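Local structure of fuculose-1-phosphate aldolase (Thermus thermophilus, 2FK5) at residues R144-G157 with L166-E178. The protein belongs to the class II aldolase family, and folds as a mixed beta sheet packed between helices in an eight-chain assembly. Numbering follows the deposited sequence.
Sequences RACLLRGHGAFAVG and LLEAYGLMTTLEE
Ala155 and Ala153 turn their methyls from strand 152-157 onto helix 166-178, and their small size lets the two axes come within 6.1 Å at an angle of 144°. The Ala155 methyl lies 3.9 Å from Leu172 CB and also meets Met173 CE. Ala153 CB touches Leu176 CD2 at 3.6 Å, while the Met173 chain, bent at chi2 and chi3, curls its flexible thioether back so that CE rests 3.4 Å from Ala153 O. At the far end Gly157, lacking a side chain, lets the helix close in: its CA is 4.3 Å from the CA of Ala169.

The polar part gathers there. The Arg144 chain, bent at chi2 and chi3, runs out past the open end of the hairpin, and its NH2 makes a very short salt bridge of 2.5 Å to Glu168 OE1, the guanidinium and carboxylate planes standing 88° apart. The same NH2 gives a 3.0 Å hydrogen bond to Val156 O, which lies in the guanidinium plane; NE adds a weak one, fixing the group's rotation. Glu168 is extended from the helix, and its OE2 accepts hydrogen bonds from the backbone N-H groups of Leu158 and Lys159, so its carboxylate ties helix, arginine and the chain leaving the strand together.

Helix 130-142 covers the other face of this hairpin, which carries a classic beta bulge at His151 and Gly152 opposite Leu148; the whole is the helix-sheet-helix layering of the AraD-like aldolase fold.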
loop_
_atom_site.group_PDB
_atom_site.type_symbol
_atom_site.label_atom_id
_atom_site.label_comp_id
_atom_site.label_asym_id
_atom_site.label_seq_id
_atom_site.Cartn_x
_atom_site.Cartn_y
_atom_site.Cartn_z
ATOM N N ARG A 144 -25.482 -17.197 5.306
ATOM C CA ARG A 144 -24.792 -15.909 5.425
ATOM C C ARG A 144 -24.070 -15.513 4.133
ATOM O O ARG A 144 -23.709 -14.347 3.938
ATOM C CB ARG A 144 -23.797 -15.957 6.587
ATOM C CG ARG A 144 -24.458 -16.057 7.964
ATOM C CD ARG A 144 -25.318 -14.830 8.230
ATOM N NE ARG A 144 -24.494 -13.627 8.286
ATOM C CZ ARG A 144 -23.856 -13.204 9.372
ATOM N NH1 ARG A 144 -23.956 -13.879 10.514
ATOM N NH2 ARG A 144 -23.090 -12.125 9.303
ATOM N N ALA A 145 -23.857 -16.486 3.252
ATOM C CA ALA A 145 -23.194 -16.211 1.982
ATOM C C ALA A 145 -23.577 -17.236 0.928
ATOM O O ALA A 145 -23.979 -18.351 1.249
ATOM C CB ALA A 145 -21.683 -16.216 2.171
ATOM N N CYS A 146 -23.456 -16.852 -0.335
ATOM C CA CYS A 146 -23.755 -17.773 -1.409
ATOM C C CYS A 146 -22.889 -17.471 -2.608
ATOM O O CYS A 146 -22.345 -16.369 -2.743
ATOM C CB CYS A 146 -25.238 -17.700 -1.796
ATOM S SG CYS A 146 -25.776 -16.137 -2.477
ATOM N N LEU A 147 -22.746 -18.474 -3.466
ATOM C CA LEU A 147 -21.961 -18.348 -4.682
ATOM C C LEU A 147 -22.877 -18.404 -5.888
ATOM O O LEU A 147 -23.809 -19.209 -5.926
ATOM C CB LEU A 147 -20.967 -19.505 -4.788
ATOM C CG LEU A 147 -19.645 -19.353 -4.046
ATOM C CD1 LEU A 147 -19.041 -20.717 -3.773
ATOM C CD2 LEU A 147 -18.719 -18.481 -4.892
ATOM N N LEU A 148 -22.611 -17.545 -6.864
ATOM C CA LEU A 148 -23.372 -17.528 -8.109
ATOM C C LEU A 148 -22.413 -18.164 -9.103
ATOM O O LEU A 148 -21.387 -17.576 -9.437
ATOM C CB LEU A 148 -23.692 -16.097 -8.529
ATOM C CG LEU A 148 -25.009 -15.538 -7.997
ATOM C CD2 LEU A 148 -26.156 -16.426 -8.471
ATOM N N ARG A 149 -22.732 -19.369 -9.557
ATOM C CA ARG A 149 -21.838 -20.074 -10.464
ATOM C C ARG A 149 -21.287 -19.216 -11.585
ATOM O O ARG A 149 -22.031 -18.607 -12.350
ATOM C CB ARG A 149 -22.522 -21.315 -11.042
ATOM C CG ARG A 149 -21.640 -22.092 -12.017
ATOM C CD ARG A 149 -22.166 -23.495 -12.227
ATOM N NE ARG A 149 -22.086 -24.274 -10.996
ATOM C CZ ARG A 149 -22.763 -25.395 -10.771
ATOM N NH1 ARG A 149 -23.582 -25.867 -11.704
ATOM N N GLY A 150 -19.963 -19.154 -11.650
ATOM C CA GLY A 150 -19.300 -18.398 -12.694
ATOM C C GLY A 150 -19.375 -16.893 -12.601
ATOM O O GLY A 150 -18.887 -16.200 -13.494
ATOM N N HIS A 151 -19.993 -16.365 -11.552
ATOM C CA HIS A 151 -20.056 -14.918 -11.436
ATOM C C HIS A 151 -19.274 -14.425 -10.226
ATOM O O HIS A 151 -18.203 -13.832 -10.369
ATOM C CB HIS A 151 -21.506 -14.433 -11.382
ATOM C CG HIS A 151 -21.640 -12.941 -11.454
ATOM N ND1 HIS A 151 -20.866 -12.167 -12.294
ATOM C CD2 HIS A 151 -22.460 -12.083 -10.801
ATOM C CE1 HIS A 151 -21.204 -10.897 -12.153
ATOM N NE2 HIS A 151 -22.169 -10.819 -11.254
ATOM N N GLY A 152 -19.781 -14.697 -9.034
ATOM C CA GLY A 152 -19.088 -14.251 -7.844
ATOM C C GLY A 152 -19.800 -14.767 -6.618
ATOM O O GLY A 152 -20.360 -15.857 -6.646
ATOM N N ALA A 153 -19.791 -13.980 -5.549
ATOM C CA ALA A 153 -20.423 -14.388 -4.310
ATOM C C ALA A 153 -21.025 -13.196 -3.580
ATOM O O ALA A 153 -20.645 -12.049 -3.826
ATOM C CB ALA A 153 -19.393 -15.068 -3.411
ATOM N N PHE A 154 -21.950 -13.491 -2.669
ATOM C CA PHE A 154 -22.611 -12.483 -1.849
ATOM C C PHE A 154 -22.453 -12.916 -0.397
ATOM O O PHE A 154 -22.560 -14.101 -0.093
ATOM C CB PHE A 154 -24.110 -12.399 -2.180
ATOM C CG PHE A 154 -24.403 -11.857 -3.551
ATOM C CD1 PHE A 154 -24.345 -12.680 -4.666
ATOM C CD2 PHE A 154 -24.699 -10.512 -3.727
ATOM C CE1 PHE A 154 -24.578 -12.168 -5.937
ATOM C CE2 PHE A 154 -24.932 -9.995 -4.995
ATOM C CZ PHE A 154 -24.870 -10.824 -6.098
ATOM N N ALA A 155 -22.186 -11.963 0.493
ATOM C CA ALA A 155 -22.056 -12.260 1.918
ATOM C C ALA A 155 -22.847 -11.194 2.652
ATOM O O ALA A 155 -22.797 -10.025 2.280
ATOM C CB ALA A 155 -20.595 -12.213 2.352
ATOM N N VAL A 156 -23.562 -11.594 3.697
ATOM C CA VAL A 156 -24.388 -10.656 4.443
ATOM C C VAL A 156 -23.850 -10.314 5.818
ATOM O O VAL A 156 -23.213 -11.140 6.472
ATOM C CB VAL A 156 -25.824 -11.212 4.638
ATOM C CG1 VAL A 156 -26.382 -11.680 3.323
ATOM C CG2 VAL A 156 -25.811 -12.357 5.636
ATOM N N GLY A 157 -24.123 -9.083 6.247
ATOM C CA GLY A 157 -23.727 -8.623 7.567
ATOM C C GLY A 157 -25.023 -8.402 8.328
ATOM O O GLY A 157 -25.989 -7.916 7.740
ATOM N N LEU A 166 -21.221 -3.881 7.586
ATOM C CA LEU A 166 -20.433 -3.916 6.361
ATOM C C LEU A 166 -19.090 -4.617 6.588
ATOM O O LEU A 166 -18.655 -5.432 5.767
ATOM C CB LEU A 166 -20.199 -2.495 5.837
ATOM C CG LEU A 166 -19.484 -2.412 4.488
ATOM C CD1 LEU A 166 -20.265 -3.168 3.420
ATOM C CD2 LEU A 166 -19.338 -0.956 4.092
ATOM N N LEU A 167 -18.429 -4.299 7.697
ATOM C CA LEU A 167 -17.146 -4.925 8.007
ATOM C C LEU A 167 -17.342 -6.415 8.261
ATOM O O LEU A 167 -16.468 -7.233 7.962
ATOM C CB LEU A 167 -16.512 -4.258 9.232
ATOM C CG LEU A 167 -15.964 -2.855 8.955
ATOM C CD1 LEU A 167 -15.583 -2.176 10.261
ATOM C CD2 LEU A 167 -14.764 -2.954 8.024
ATOM N N GLU A 168 -18.497 -6.764 8.809
ATOM C CA GLU A 168 -18.810 -8.160 9.069
ATOM C C GLU A 168 -18.971 -8.894 7.739
ATOM O O GLU A 168 -18.445 -9.993 7.561
ATOM C CB GLU A 168 -20.102 -8.257 9.875
ATOM C CG GLU A 168 -20.562 -9.666 10.166
ATOM C CD GLU A 168 -21.949 -9.689 10.784
ATOM O OE1 GLU A 168 -22.387 -10.766 11.227
ATOM O OE2 GLU A 168 -22.602 -8.628 10.818
ATOM N N ALA A 169 -19.708 -8.287 6.810
ATOM C CA ALA A 169 -19.936 -8.871 5.480
ATOM C C ALA A 169 -18.603 -9.048 4.750
ATOM O O ALA A 169 -18.337 -10.084 4.138
ATOM C CB ALA A 169 -20.857 -7.964 4.671
ATOM N N TYR A 170 -17.774 -8.011 4.812
ATOM C CA TYR A 170 -16.459 -8.032 4.197
ATOM C C TYR A 170 -15.653 -9.202 4.756
ATOM O O TYR A 170 -14.995 -9.922 4.004
ATOM C CB TYR A 170 -15.725 -6.710 4.476
ATOM C CG TYR A 170 -14.218 -6.838 4.427
ATOM C CD1 TYR A 170 -13.472 -7.013 5.597
ATOM C CD2 TYR A 170 -13.542 -6.860 3.205
ATOM C CE1 TYR A 170 -12.090 -7.213 5.550
ATOM C CE2 TYR A 170 -12.157 -7.069 3.149
ATOM C CZ TYR A 170 -11.442 -7.246 4.326
ATOM O OH TYR A 170 -10.090 -7.503 4.272
ATOM N N GLY A 171 -15.710 -9.378 6.077
ATOM C CA GLY A 171 -14.989 -10.458 6.736
ATOM C C GLY A 171 -15.433 -11.827 6.264
ATOM O O GLY A 171 -14.616 -12.744 6.100
ATOM N N LEU A 172 -16.731 -11.982 6.037
ATOM C CA LEU A 172 -17.249 -13.260 5.567
ATOM C C LEU A 172 -16.776 -13.512 4.151
ATOM O O LEU A 172 -16.517 -14.651 3.775
ATOM C CB LEU A 172 -18.782 -13.276 5.586
ATOM C CG LEU A 172 -19.420 -13.325 6.975
ATOM C CD1 LEU A 172 -20.928 -13.195 6.852
ATOM C CD2 LEU A 172 -19.048 -14.631 7.657
ATOM N N MET A 173 -16.672 -12.448 3.361
ATOM C CA MET A 173 -16.226 -12.595 1.980
ATOM C C MET A 173 -14.769 -13.057 1.950
ATOM O O MET A 173 -14.415 -13.943 1.169
ATOM C CB MET A 173 -16.385 -11.278 1.223
ATOM C CG MET A 173 -16.048 -11.361 -0.271
ATOM S SD MET A 173 -17.075 -12.558 -1.177
ATOM C CE MET A 173 -18.667 -11.729 -1.134
ATOM N N THR A 174 -13.926 -12.474 2.805
ATOM C CA THR A 174 -12.518 -12.872 2.832
ATOM C C THR A 174 -12.389 -14.286 3.366
ATOM O O THR A 174 -11.547 -15.052 2.894
ATOM C CB THR A 174 -11.628 -11.906 3.679
ATOM O OG1 THR A 174 -12.072 -11.878 5.036
ATOM C CG2 THR A 174 -11.685 -10.503 3.110
ATOM N N THR A 175 -13.227 -14.636 4.340
ATOM C CA THR A 175 -13.218 -15.982 4.911
ATOM C C THR A 175 -13.596 -16.989 3.821
ATOM O O THR A 175 -13.030 -18.085 3.755
ATOM C CB THR A 175 -14.217 -16.097 6.078
ATOM O OG1 THR A 175 -13.742 -15.320 7.183
ATOM C CG2 THR A 175 -14.383 -17.548 6.513
ATOM N N LEU A 176 -14.553 -16.612 2.973
ATOM C CA LEU A 176 -14.979 -17.473 1.876
ATOM C C LEU A 176 -13.846 -17.777 0.892
ATOM O O LEU A 176 -13.635 -18.935 0.536
ATOM C CB LEU A 176 -16.148 -16.846 1.109
ATOM C CG LEU A 176 -16.511 -17.529 -0.222
ATOM C CD1 LEU A 176 -16.637 -19.031 -0.038
ATOM C CD2 LEU A 176 -17.812 -16.954 -0.748
ATOM N N GLU A 177 -13.116 -16.759 0.438
ATOM C CA GLU A 177 -12.037 -17.032 -0.517
ATOM C C GLU A 177 -10.895 -17.792 0.151
ATOM O O GLU A 177 -10.287 -18.656 -0.470
ATOM C CB GLU A 177 -11.523 -15.743 -1.173
ATOM C CG GLU A 177 -10.306 -15.939 -2.117
ATOM C CD GLU A 177 -10.606 -16.722 -3.415
ATOM O OE1 GLU A 177 -9.725 -16.766 -4.300
ATOM O OE2 GLU A 177 -11.702 -17.298 -3.561
ATOM N N GLU A 178 -10.612 -17.491 1.418
ATOM C CA GLU A 178 -9.561 -18.212 2.140
ATOM C C GLU A 178 -9.950 -19.697 2.270
ATOM O O GLU A 178 -9.117 -20.581 2.083
ATOM C CB GLU A 178 -9.349 -17.601 3.530
ATOM C CG GLU A 178 -9.011 -16.118 3.475
ATOM C CD GLU A 178 -8.879 -15.486 4.845
ATOM O OE1 GLU A 178 -9.648 -15.865 5.756
ATOM O OE2 GLU A 178 -8.018 -14.597 5.006
#